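Local coordinates for protein tryptophan halogenase superfamily (Brevundimonas sp. BAL3, PDB 6FRL) that is a flavin-dependent halogenase that prefers bromination to chlorination and probably binds its flavin through a Rossmann-type fold, at residues A186-R191 with D211-E216; A190-V195 with K227-G232; V15-G20 with R205-D210; A22-A27 with A178-G183; G217-D222 with A367-R372. All blocks are in the same frame, centred on the assembly; numbering follows the deposited sequence.

Contact 1: A186-R191 with D211-E216; sequences ARIDAR and DGREVE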
# COMPACT_ATOMS: atom_id res chain seq x y z
N ALA B 186 -24.45 16.18 22.81
CA ALA B 186 -25.21 17.45 23.00
C ALA B 186 -25.40 18.19 21.69
O ALA B 186 -24.57 18.10 20.80
CB ALA B 186 -24.49 18.36 24.01
N ARG B 187 -26.47 18.96 21.60
CA ARG B 187 -26.76 19.77 20.41
C ARG B 187 -27.18 21.17 20.86
O ARG B 187 -27.99 21.30 21.78
CB ARG B 187 -27.87 19.14 19.54
CG ARG B 187 -28.23 20.02 18.34
CD ARG B 187 -29.22 19.37 17.41
NE ARG B 187 -29.63 20.27 16.32
CZ ARG B 187 -30.58 21.21 16.39
NH1 ARG B 187 -31.24 21.44 17.52
NH2 ARG B 187 -30.86 21.94 15.32
N ILE B 188 -26.63 22.19 20.21
CA ILE B 188 -26.88 23.57 20.55
C ILE B 188 -27.26 24.30 19.28
O ILE B 188 -26.43 24.45 18.39
CB ILE B 188 -25.64 24.25 21.15
CG1 ILE B 188 -25.29 23.62 22.50
CG2 ILE B 188 -25.88 25.76 21.29
CD1 ILE B 188 -23.97 24.10 23.10
N ASP B 189 -28.51 24.76 19.22
CA ASP B 189 -29.01 25.55 18.10
C ASP B 189 -28.70 27.01 18.40
O ASP B 189 -29.26 27.57 19.33
CB ASP B 189 -30.51 25.32 17.94
CG ASP B 189 -31.06 25.87 16.63
OD1 ASP B 189 -30.42 26.70 15.94
OD2 ASP B 189 -32.19 25.44 16.30
N ALA B 190 -27.80 27.61 17.62
CA ALA B 190 -27.29 28.96 17.91
C ALA B 190 -26.30 29.41 16.85
O ALA B 190 -25.51 28.60 16.36
CB ALA B 190 -26.59 28.97 19.26
N ARG B 191 -26.38 30.69 16.48
CA ARG B 191 -25.33 31.36 15.68
C ARG B 191 -24.11 31.67 16.55
O ARG B 191 -24.24 31.92 17.74
CB ARG B 191 -25.86 32.66 15.07
CG ARG B 191 -26.94 32.50 14.03
CD ARG B 191 -27.26 33.84 13.37
NE ARG B 191 -28.59 33.83 12.74
CZ ARG B 191 -29.04 34.69 11.81
NH1 ARG B 191 -28.27 35.68 11.35
NH2 ARG B 191 -30.28 34.55 11.33
N ASP B 211 -26.20 34.83 21.98
CA ASP B 211 -26.71 35.14 23.33
C ASP B 211 -25.63 35.34 24.42
O ASP B 211 -25.98 35.63 25.57
CB ASP B 211 -27.82 34.13 23.77
CG ASP B 211 -27.31 32.72 24.02
OD1 ASP B 211 -26.14 32.53 24.39
OD2 ASP B 211 -28.12 31.77 23.87
N GLY B 212 -24.35 35.16 24.09
CA GLY B 212 -23.25 35.41 25.02
C GLY B 212 -22.76 34.18 25.79
O GLY B 212 -21.76 34.27 26.52
N ARG B 213 -23.43 33.04 25.62
CA ARG B 213 -22.92 31.79 26.17
C ARG B 213 -21.58 31.45 25.54
O ARG B 213 -21.30 31.78 24.37
CB ARG B 213 -23.90 30.62 25.97
CG ARG B 213 -25.10 30.58 26.91
CD ARG B 213 -25.98 29.37 26.63
NE ARG B 213 -26.72 29.52 25.37
CZ ARG B 213 -27.17 28.51 24.61
NH1 ARG B 213 -27.00 27.23 24.98
NH2 ARG B 213 -27.84 28.77 23.48
N GLU B 214 -20.74 30.79 26.32
CA GLU B 214 -19.49 30.26 25.85
C GLU B 214 -19.61 28.75 25.74
O GLU B 214 -20.21 28.13 26.60
CB GLU B 214 -18.35 30.63 26.80
CG GLU B 214 -17.96 32.12 26.74
CD GLU B 214 -16.62 32.46 27.33
OE1 GLU B 214 -16.02 31.64 28.05
OE2 GLU B 214 -16.15 33.58 27.06
N VAL B 215 -19.03 28.18 24.67
CA VAL B 215 -18.89 26.73 24.51
C VAL B 215 -17.41 26.43 24.44
O VAL B 215 -16.73 26.76 23.46
CB VAL B 215 -19.58 26.21 23.24
CG1 VAL B 215 -19.54 24.68 23.21
CG2 VAL B 215 -21.01 26.76 23.13
N GLU B 216 -16.92 25.84 25.51
CA GLU B 216 -15.53 25.50 25.68
C GLU B 216 -15.30 24.11 25.15
O GLU B 216 -16.22 23.27 25.18
CB GLU B 216 -15.16 25.48 27.17
CG GLU B 216 -15.34 26.79 27.93
CD GLU B 216 -14.95 26.66 29.39
OE1 GLU B 216 -15.36 25.66 30.03
OE2 GLU B 216 -14.21 27.54 29.87

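Contact 2: A190-V195 with K227-G232; sequences ARIRSV and KGLVIG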
# COMPACT_ATOMS: atom_id res chain seq x y z
N ALA B 190 -27.80 27.61 17.62
CA ALA B 190 -27.29 28.96 17.91
C ALA B 190 -26.30 29.41 16.85
O ALA B 190 -25.51 28.60 16.36
CB ALA B 190 -26.59 28.97 19.26
N ARG B 191 -26.38 30.69 16.48
CA ARG B 191 -25.33 31.36 15.68
C ARG B 191 -24.11 31.67 16.55
O ARG B 191 -24.24 31.92 17.74
CB ARG B 191 -25.86 32.66 15.07
CG ARG B 191 -26.94 32.50 14.03
CD ARG B 191 -27.26 33.84 13.37
NE ARG B 191 -28.59 33.83 12.74
CZ ARG B 191 -29.04 34.69 11.81
NH1 ARG B 191 -28.27 35.68 11.35
NH2 ARG B 191 -30.28 34.55 11.33
N ILE B 192 -22.92 31.65 15.94
CA ILE B 192 -21.67 31.89 16.65
C ILE B 192 -21.29 33.33 16.34
O ILE B 192 -21.23 33.70 15.16
CB ILE B 192 -20.57 30.91 16.17
CG1 ILE B 192 -20.98 29.45 16.51
CG2 ILE B 192 -19.22 31.19 16.84
CD1 ILE B 192 -20.35 28.40 15.62
N ARG B 193 -21.05 34.13 17.39
CA ARG B 193 -20.64 35.54 17.23
C ARG B 193 -19.14 35.66 16.98
O ARG B 193 -18.71 36.44 16.14
CB ARG B 193 -21.00 36.36 18.48
CG ARG B 193 -20.80 37.88 18.37
CD ARG B 193 -20.78 38.54 19.76
NE ARG B 193 -22.05 38.40 20.50
CZ ARG B 193 -22.17 38.32 21.83
NH1 ARG B 193 -21.12 38.37 22.65
NH2 ARG B 193 -23.38 38.20 22.37
N SER B 194 -18.36 34.88 17.74
CA SER B 194 -16.91 34.94 17.72
C SER B 194 -16.23 33.64 18.21
O SER B 194 -16.79 32.84 18.97
CB SER B 194 -16.42 36.10 18.60
OG SER B 194 -16.72 35.90 19.97
N VAL B 195 -14.97 33.49 17.79
CA VAL B 195 -14.07 32.46 18.28
C VAL B 195 -13.00 33.10 19.15
O VAL B 195 -12.36 34.04 18.73
CB VAL B 195 -13.38 31.74 17.09
CG1 VAL B 195 -12.57 30.55 17.60
CG2 VAL B 195 -14.42 31.26 16.09
N LYS B 227 -16.31 28.61 4.07
CA LYS B 227 -15.66 29.77 4.71
C LYS B 227 -14.54 29.42 5.70
O LYS B 227 -13.53 30.13 5.80
CB LYS B 227 -16.68 30.70 5.38
CG LYS B 227 -17.42 30.07 6.55
CD LYS B 227 -18.79 30.68 6.83
CE LYS B 227 -19.71 29.65 7.48
NZ LYS B 227 -20.98 30.24 7.97
N GLY B 228 -14.71 28.33 6.44
CA GLY B 228 -13.66 27.86 7.36
C GLY B 228 -13.51 28.75 8.56
O GLY B 228 -12.50 29.41 8.73
N LEU B 229 -14.51 28.72 9.42
CA LEU B 229 -14.69 29.66 10.54
C LEU B 229 -13.59 29.56 11.57
O LEU B 229 -13.20 30.58 12.16
CB LEU B 229 -16.03 29.39 11.26
CG LEU B 229 -16.64 30.56 12.02
CD1 LEU B 229 -17.54 31.28 11.01
CD2 LEU B 229 -17.45 30.18 13.25
N VAL B 230 -13.12 28.35 11.84
CA VAL B 230 -12.06 28.16 12.81
C VAL B 230 -10.70 27.95 12.14
O VAL B 230 -9.74 28.64 12.47
CB VAL B 230 -12.37 27.01 13.78
CG1 VAL B 230 -11.41 27.03 14.98
CG2 VAL B 230 -13.80 27.10 14.27
N ILE B 231 -10.61 27.01 11.21
CA ILE B 231 -9.33 26.69 10.56
C ILE B 231 -8.81 27.90 9.77
O ILE B 231 -7.61 28.17 9.76
CB ILE B 231 -9.43 25.41 9.66
CG1 ILE B 231 -8.04 24.82 9.33
CG2 ILE B 231 -10.22 25.67 8.39
CD1 ILE B 231 -7.30 24.21 10.51
N GLY B 232 -9.72 28.65 9.15
CA GLY B 232 -9.37 29.75 8.24
C GLY B 232 -9.40 31.13 8.86
O GLY B 232 -8.38 31.78 8.90

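Contact 3: V15-G20 with R205-D210; sequences VIVGGG and RALTLD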
# COMPACT_ATOMS: atom_id res chain seq x y z
N VAL B 15 -15.83 19.69 20.37
CA VAL B 15 -16.84 20.61 19.89
C VAL B 15 -16.80 20.62 18.37
O VAL B 15 -15.79 20.98 17.78
CB VAL B 15 -16.63 22.05 20.43
CG1 VAL B 15 -17.71 23.00 19.91
CG2 VAL B 15 -16.59 22.05 21.96
N ILE B 16 -17.92 20.28 17.75
CA ILE B 16 -17.98 20.15 16.33
C ILE B 16 -18.74 21.38 15.87
O ILE B 16 -19.90 21.56 16.23
CB ILE B 16 -18.74 18.84 15.93
CG1 ILE B 16 -17.95 17.62 16.40
CG2 ILE B 16 -18.95 18.76 14.43
CD1 ILE B 16 -18.72 16.34 16.34
N VAL B 17 -18.09 22.18 15.02
CA VAL B 17 -18.65 23.45 14.59
C VAL B 17 -19.29 23.29 13.23
O VAL B 17 -18.61 23.37 12.23
CB VAL B 17 -17.55 24.52 14.55
CG1 VAL B 17 -18.10 25.86 14.09
CG2 VAL B 17 -16.83 24.59 15.90
N GLY B 18 -20.61 23.11 13.22
CA GLY B 18 -21.41 22.92 12.02
C GLY B 18 -22.01 21.51 12.01
O GLY B 18 -21.38 20.56 12.46
N GLY B 19 -23.24 21.39 11.52
CA GLY B 19 -23.89 20.10 11.28
C GLY B 19 -23.73 19.71 9.83
O GLY B 19 -22.62 19.69 9.31
N GLY B 20 -24.85 19.42 9.17
CA GLY B 20 -24.85 18.77 7.84
C GLY B 20 -24.22 17.38 7.87
O GLY B 20 -24.20 16.71 8.90
N ARG B 205 -9.93 28.46 22.60
CA ARG B 205 -10.46 28.29 23.97
C ARG B 205 -11.95 27.96 23.93
O ARG B 205 -12.40 27.00 24.57
CB ARG B 205 -10.21 29.54 24.84
CG ARG B 205 -10.46 29.36 26.36
CD ARG B 205 -10.28 30.65 27.19
NE ARG B 205 -11.16 31.74 26.72
CZ ARG B 205 -12.49 31.81 26.91
NH1 ARG B 205 -13.17 32.83 26.37
NH2 ARG B 205 -13.16 30.86 27.57
N ALA B 206 -12.72 28.74 23.18
CA ALA B 206 -14.19 28.60 23.22
C ALA B 206 -14.87 29.34 22.11
O ALA B 206 -14.28 30.24 21.52
CB ALA B 206 -14.72 29.13 24.54
N LEU B 207 -16.12 28.95 21.84
CA LEU B 207 -16.99 29.72 20.95
C LEU B 207 -17.87 30.64 21.79
O LEU B 207 -18.35 30.24 22.85
CB LEU B 207 -17.91 28.80 20.15
CG LEU B 207 -17.36 27.63 19.38
CD1 LEU B 207 -18.49 26.88 18.71
CD2 LEU B 207 -16.37 28.11 18.34
N THR B 208 -18.10 31.86 21.30
CA THR B 208 -19.02 32.79 21.93
C THR B 208 -20.26 32.87 21.06
O THR B 208 -20.19 33.26 19.88
CB THR B 208 -18.38 34.20 22.13
OG1 THR B 208 -17.34 34.13 23.12
CG2 THR B 208 -19.43 35.25 22.56
N LEU B 209 -21.41 32.51 21.64
CA LEU B 209 -22.68 32.50 20.90
C LEU B 209 -23.28 33.90 20.81
O LEU B 209 -22.83 34.81 21.51
CB LEU B 209 -23.65 31.52 21.56
CG LEU B 209 -23.12 30.11 21.85
CD1 LEU B 209 -24.22 29.18 22.35
CD2 LEU B 209 -22.46 29.52 20.60
N ASP B 210 -24.29 34.07 19.95
CA ASP B 210 -25.10 35.32 19.85
C ASP B 210 -25.69 35.77 21.19
O ASP B 210 -25.66 36.95 21.49
CB ASP B 210 -26.25 35.20 18.83
CG ASP B 210 -25.93 35.80 17.47
OD1 ASP B 210 -25.00 36.62 17.33
OD2 ASP B 210 -26.65 35.46 16.51

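Contact 4: A22-A27 with A178-G183; sequences AGWMTA and AYAEAG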
# COMPACT_ATOMS: atom_id res chain seq x y z
N ALA B 22 -20.98 16.62 7.21
CA ALA B 22 -19.64 16.54 7.79
C ALA B 22 -19.76 16.51 9.29
O ALA B 22 -19.13 15.66 9.93
CB ALA B 22 -18.77 17.70 7.35
N GLY B 23 -20.61 17.40 9.85
CA GLY B 23 -20.77 17.49 11.30
C GLY B 23 -21.39 16.28 11.96
O GLY B 23 -20.91 15.78 12.98
N TRP B 24 -22.47 15.78 11.37
CA TRP B 24 -23.16 14.67 11.97
C TRP B 24 -22.53 13.32 11.67
O TRP B 24 -22.65 12.44 12.50
CB TRP B 24 -24.66 14.70 11.66
CG TRP B 24 -25.32 15.79 12.41
CD1 TRP B 24 -25.87 16.91 11.87
CD2 TRP B 24 -25.48 15.90 13.82
NE1 TRP B 24 -26.38 17.72 12.86
CE2 TRP B 24 -26.15 17.13 14.07
CE3 TRP B 24 -25.12 15.10 14.89
CZ2 TRP B 24 -26.48 17.56 15.35
CZ3 TRP B 24 -25.44 15.53 16.19
CH2 TRP B 24 -26.11 16.76 16.40
N MET B 25 -21.83 13.15 10.52
CA MET B 25 -20.98 11.95 10.34
C MET B 25 -19.88 11.91 11.41
O MET B 25 -19.66 10.87 12.03
CB MET B 25 -20.36 11.85 8.95
CG MET B 25 -21.33 11.40 7.86
SD MET B 25 -20.65 11.65 6.21
CE MET B 25 -19.39 10.34 6.12
N THR B 26 -19.19 13.04 11.61
CA THR B 26 -18.16 13.13 12.65
C THR B 26 -18.71 12.78 14.08
O THR B 26 -18.15 11.94 14.79
CB THR B 26 -17.50 14.52 12.63
OG1 THR B 26 -16.95 14.77 11.32
CG2 THR B 26 -16.39 14.60 13.65
N ALA B 27 -19.83 13.40 14.46
CA ALA B 27 -20.46 13.16 15.75
C ALA B 27 -20.82 11.70 15.95
O ALA B 27 -20.51 11.11 17.00
CB ALA B 27 -21.72 14.03 15.92
N ALA B 178 -29.85 11.66 14.98
CA ALA B 178 -30.62 10.88 15.93
C ALA B 178 -29.75 9.77 16.54
O ALA B 178 -29.84 9.52 17.75
CB ALA B 178 -31.87 10.31 15.28
N TYR B 179 -28.89 9.14 15.73
CA TYR B 179 -27.91 8.17 16.24
C TYR B 179 -26.94 8.78 17.24
O TYR B 179 -26.63 8.17 18.26
CB TYR B 179 -27.10 7.54 15.09
CG TYR B 179 -26.07 6.50 15.49
CD1 TYR B 179 -24.78 6.88 15.88
CD2 TYR B 179 -26.37 5.15 15.44
CE1 TYR B 179 -23.83 5.92 16.24
CE2 TYR B 179 -25.44 4.18 15.80
CZ TYR B 179 -24.16 4.57 16.20
OH TYR B 179 -23.22 3.62 16.52
N ALA B 180 -26.43 9.96 16.94
CA ALA B 180 -25.41 10.58 17.78
C ALA B 180 -26.00 11.03 19.14
O ALA B 180 -25.37 10.78 20.20
CB ALA B 180 -24.75 11.73 17.05
N GLU B 181 -27.19 11.64 19.09
CA GLU B 181 -27.91 12.11 20.28
C GLU B 181 -28.28 10.98 21.23
O GLU B 181 -28.23 11.16 22.43
CB GLU B 181 -29.17 12.89 19.86
CG GLU B 181 -28.90 14.34 19.51
CD GLU B 181 -30.13 15.06 19.00
OE1 GLU B 181 -31.18 14.39 18.82
OE2 GLU B 181 -30.03 16.27 18.71
N ALA B 182 -28.64 9.82 20.70
CA ALA B 182 -28.96 8.68 21.57
C ALA B 182 -27.75 8.15 22.32
O ALA B 182 -27.90 7.48 23.33
CB ALA B 182 -29.61 7.55 20.78
N GLY B 183 -26.55 8.40 21.80
CA GLY B 183 -25.31 8.02 22.50
C GLY B 183 -24.71 9.11 23.39
O GLY B 183 -23.61 8.93 23.96

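Contact 5: G217-D222 with A367-R372; sequences GDLFVD and ALFPDR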
# COMPACT_ATOMS: atom_id res chain seq x y z
N GLY B 217 -14.07 23.87 24.69
CA GLY B 217 -13.63 22.55 24.28
C GLY B 217 -12.12 22.41 24.27
O GLY B 217 -11.40 23.38 24.08
N ASP B 218 -11.64 21.20 24.48
CA ASP B 218 -10.22 20.88 24.29
C ASP B 218 -9.84 20.67 22.81
O ASP B 218 -8.71 20.99 22.43
CB ASP B 218 -9.88 19.62 25.07
CG ASP B 218 -10.02 19.80 26.56
OD1 ASP B 218 -10.05 20.98 27.02
OD2 ASP B 218 -10.07 18.74 27.26
N LEU B 219 -10.76 20.07 22.03
CA LEU B 219 -10.58 19.75 20.60
C LEU B 219 -11.77 20.28 19.81
O LEU B 219 -12.91 19.98 20.14
CB LEU B 219 -10.42 18.22 20.39
CG LEU B 219 -10.30 17.74 18.91
CD1 LEU B 219 -8.96 18.17 18.34
CD2 LEU B 219 -10.45 16.23 18.67
N PHE B 220 -11.48 21.04 18.77
CA PHE B 220 -12.48 21.57 17.87
C PHE B 220 -12.38 20.94 16.48
O PHE B 220 -11.27 20.83 15.92
CB PHE B 220 -12.31 23.10 17.75
CG PHE B 220 -12.76 23.83 18.98
CD1 PHE B 220 -11.94 23.89 20.10
CD2 PHE B 220 -14.03 24.38 19.04
CE1 PHE B 220 -12.39 24.50 21.25
CE2 PHE B 220 -14.47 25.01 20.18
CZ PHE B 220 -13.65 25.07 21.29
N VAL B 221 -13.54 20.55 15.91
CA VAL B 221 -13.62 20.10 14.52
C VAL B 221 -14.39 21.14 13.73
O VAL B 221 -15.53 21.46 14.05
CB VAL B 221 -14.32 18.73 14.34
CG1 VAL B 221 -14.08 18.21 12.93
CG2 VAL B 221 -13.83 17.71 15.36
N ASP B 222 -13.77 21.67 12.68
CA ASP B 222 -14.42 22.69 11.85
C ASP B 222 -15.15 21.97 10.74
O ASP B 222 -14.51 21.45 9.82
CB ASP B 222 -13.38 23.67 11.29
CG ASP B 222 -13.98 24.82 10.51
OD1 ASP B 222 -15.13 24.74 10.07
OD2 ASP B 222 -13.27 25.83 10.31
N ALA B 367 -7.50 7.29 14.04
CA ALA B 367 -6.17 6.62 14.04
C ALA B 367 -5.04 7.48 14.69
O ALA B 367 -4.08 6.94 15.25
CB ALA B 367 -5.79 6.20 12.61
N LEU B 368 -5.18 8.80 14.59
CA LEU B 368 -4.20 9.75 15.14
C LEU B 368 -4.81 10.62 16.23
O LEU B 368 -4.28 11.70 16.49
CB LEU B 368 -3.61 10.63 14.02
CG LEU B 368 -2.90 9.91 12.87
CD1 LEU B 368 -2.65 10.83 11.68
CD2 LEU B 368 -1.58 9.30 13.33
N PHE B 369 -5.88 10.16 16.89
CA PHE B 369 -6.54 10.98 17.95
C PHE B 369 -5.53 11.49 18.97
O PHE B 369 -4.72 10.72 19.47
CB PHE B 369 -7.69 10.25 18.68
CG PHE B 369 -8.71 11.20 19.29
CD1 PHE B 369 -9.72 11.72 18.51
CD2 PHE B 369 -8.66 11.55 20.63
CE1 PHE B 369 -10.67 12.58 19.05
CE2 PHE B 369 -9.59 12.41 21.18
CZ PHE B 369 -10.59 12.94 20.39
N PRO B 370 -5.57 12.79 19.25
CA PRO B 370 -4.53 13.37 20.08
C PRO B 370 -4.88 13.38 21.57
O PRO B 370 -5.99 13.02 21.96
CB PRO B 370 -4.50 14.82 19.57
CG PRO B 370 -5.95 15.12 19.32
CD PRO B 370 -6.55 13.81 18.81
N ASP B 371 -3.90 13.79 22.38
CA ASP B 371 -4.13 14.31 23.72
C ASP B 371 -3.89 15.86 23.74
O ASP B 371 -3.66 16.50 22.68
CB ASP B 371 -3.32 13.55 24.78
CG ASP B 371 -1.82 13.83 24.73
OD1 ASP B 371 -1.35 14.86 24.14
OD2 ASP B 371 -1.12 12.97 25.27
N ARG B 372 -3.98 16.45 24.93
CA ARG B 372 -4.00 17.89 25.10
C ARG B 372 -2.67 18.58 24.88
O ARG B 372 -2.66 19.81 24.80
CB ARG B 372 -4.57 18.27 26.45
CG ARG B 372 -6.08 18.01 26.54
CD ARG B 372 -6.56 18.07 27.97
NE ARG B 372 -6.20 19.32 28.59
CZ ARG B 372 -6.28 19.58 29.89
NH1 ARG B 372 -6.73 18.67 30.74
NH2 ARG B 372 -5.92 20.76 30.36

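Contact 1: A186-R191 with D211-E216
Ile188 and Val215 reach for each other tip to tip, CD1 of Ile188 stopping 4.0 Å from CG2 of Val215. Ile188 gets there because CG1 sits beside the backbone N and anti to the carbonyl carbon (chi1 -66°), and the extended second torsion then carries CD1 straight on toward the valine. Its other branch, CG2, is 4.1 Å from NH1 of Arg213; the isoleucine and arginine side chains slide past one another in opposite directions. CB of Ala190 comes up to NH2 of the same guanidinium, at 4.4 Å, so two aliphatic groups approach the charged end at a slant.

These residues join two sheets. Strand 186-189 is the outermost parallel strand of the Rossmann-type sheet, bonded to strand 40-45, while strand 214-216 ends the small antiparallel three-stranded sheet laid against it. Leu209, from the middle strand of that small sheet, packs against Ile188, Ala190 and Val215 alike.

No hydrogen bond crosses between the two segments. Within 211-216, Asp211 OD1 takes the backbone N of Arg213 at 3.0 Å, an Asx turn that rounds the corner at Gly212. Arg213, bent at chi3 (-72°), folds back and grips the same carboxylate side-on: NH2 meets the syn lone pair of Asp211 OD2 at 3.0 Å, in the guanidinium plane, and NE shares that oxygen while bonding OD1 weakly. On the other segment Arg187 makes a long salt bridge from NH2 to OD2 of Asp189, and its NE is salt-bridged to Glu45.

Contact 2: A190-V195 with K227-G232
Strand 192-195 brings Ile192 and Val195 up to Leu229 in the first turn of a helix, the backbones coming closest where the CA atoms of Val195 and Val230 are 7.2 Å apart. Ile192 and Val195 lie three positions apart, yet both point at the helix. A classic beta bulge explains it: Arg193 and Ser194 together face Thr208 on the neighbouring strand, both turn away from the helix, and the extra residue puts Val195 back on the side of Ile192.

Leu229 is the helix's share of the contact. Its CG is anti to the backbone N (chi1 -155°), which sends the isobutyl group out toward the strand, and the methyl CD2 does the touching. The side chains of Ile192 and Leu229 cross obliquely, with CD2 of Leu229 4.1 Å from CG2 of Ile192 and equally near its CD1, so one methyl lies against both branches. Val195 offers CG2, which is 4.3 Å from CD2 of Leu229 and also 4.2 Å from the carbonyl O of Leu229.

Gly228, at the N-cap position with positive phi (71°), leads into this short helix, and Gly232 N closes its first turn on Gly228 O. Outside the segments, OD2 of Asp222 accepts the backbone N-H groups of Val230 and Ile231, holding the helix start to the end of a strand of the main sheet. No hydrogen bond passes between the two segments; dispersion between the methyls of branched side chains, with one methyl also resting on a carbonyl oxygen, is what joins them, and the way Leu229 is presented is probably helped by the polar bonds at the helix start.

Contact 3: V15-G20 with R205-D210
One methyl makes the closest contacts: CD1 of Leu207 reaches two valines, sitting 4.1 Å from CG1 of Val15 and 4.0 Å from CG2 of Val17. Two residues apart on their strand, these valines turn the same face to the leucine. With Val15 the meeting is tip to tip; Val17 comes in across the side chain at an angle.

The two valines use different branches although their first torsions are nearly identical. CG1 of Val15 is the methyl anti to its backbone N, whereas Val17 offers CG2, which lies beside its own N. Leu207 has CG anti to the carbonyl carbon (chi1 -51°), and an extended second torsion pushes CD1 out to the valines.

All three residues are buried, and the backbones stay well apart, with the CA atoms of Val17 and Leu207 9.1 Å from each other. Leu207 also packs on Val44 and Phe220, whose strands flank 13-17, while Ile192 touches Val17 from the same side as Leu207.

The packing is that of two stacked sheets. The small antiparallel sheet covers the parallel part of the larger sheet just where strand 13-17 runs into Gly18, Gly19 and Gly20, the start of a possible GxGxxG pattern. Gly18, at phi 114°, adopts a backbone that a side chain would obstruct. This is consistent with the strand-to-helix turn by which Rossmann-type flavoproteins commonly bind their dinucleotide.

Contact 4: A22-A27 with A178-G183
Ala180 sets its CB between two partners on the opposing helix, 4.0 Å from CB of Ala27 and 4.0 Å from CZ3 of Trp24. The methyl meets the indole at the edge of its six-membered ring, near the ring plane, with CE3 about as close as CZ3. Small side chains let the backbones come near: the CA atoms of Ala27 and Ala180 are only 5.9 Å apart.

Trp24 does not leave its helix pointing at Ala180. Its CG lies beside the backbone N (chi1 -72°), and the ring then swings across so that the benzo edge arrives at the alanine. The pyrrole edge is held on the far side, where NE1 donates a hydrogen bond to OE2 of Glu45; Arg177 of helix 169-182 packs on the same indole and is salt-bridged through NE to Glu181 OE2.

Farther out, Thr26 turns its hydroxyl back onto its own helix. OG1 donates to Ala22 O at 2.7 Å, and the backbone N of Thr26 reaches that carbonyl at 3.1 Å from the opposite face of its plane, so one oxygen is gripped twice. Helix 20-33 is the one that follows the glycine-rich turn, and Gly23 fits the last glycine of a GxGxxG pattern. At its start Ala22 N binds a tartaric acid, probably from the crystallisation liquor.

Between the two segments no hydrogen bond passes; they meet by methyl and ring-edge packing, while the indole is probably helped into place by its bond to a glutamate belonging to neither helix.

Contact 5: G217-D222 with A367-R372
Asp218 comes first, its carboxylate lying across the side chain of Arg372. OD2 is 3.6 Å from CD of Arg372 and 4.1 Å from NE, well out of the guanidinium plane, so the opposite charges are close without any N-H pointing at the oxygen. The carboxylate and guanidinium planes are turned 20° apart. The true salt bridge of this oxygen goes to Arg12 NE, so two arginines gather round one carboxylate.

Leu219, next along, begins strand 219-222 and holds its CG anti to the backbone N (chi1 177°), which sends both methyls toward the loop. CD2 lies 3.7 Å from CE1 of Phe369 and just as near its CZ; CD1 reaches CG of Pro370 at 4.4 Å. Pro370 in turn places its CD over one face of the Phe369 ring, 3.4 Å above the plane, offset toward the rim.

Phe220 turns the other way, onto Val204 and Val15. The strand belongs to the Rossmann-type sheet, and the loop after helix 354-367 is also bonded to the second subunit, where Arg434 NE donates to Phe369 O. Apolar packing thus holds the strand to the loop, with the Asp218-Arg372 pair adding probably no more than diffuse attraction.

In the fold
Contacts 1, 2 and 3 form one layered region: their small antiparallel sheet lies on the Rossmann-type sheet, with contact 3 in the middle, its centre about 7 Å from those of contacts 1 and 2, which are about 12 Å from each other. Contact 5 joins on through the backbone, Val15 and Val17 pairing with Leu219 and Val221, and it touches contact 2 at Asp222, centres about 17 Å apart. Contact 4 lies on the other face of the sheet, about 15 Å from contact 3 between centres, with Ile16 packed against its helix. The glycine-rich turn runs from contact 3 into contact 4, whose Ala22 N binds the tartrate; the flavin would probably bind near this turn, as in relatives.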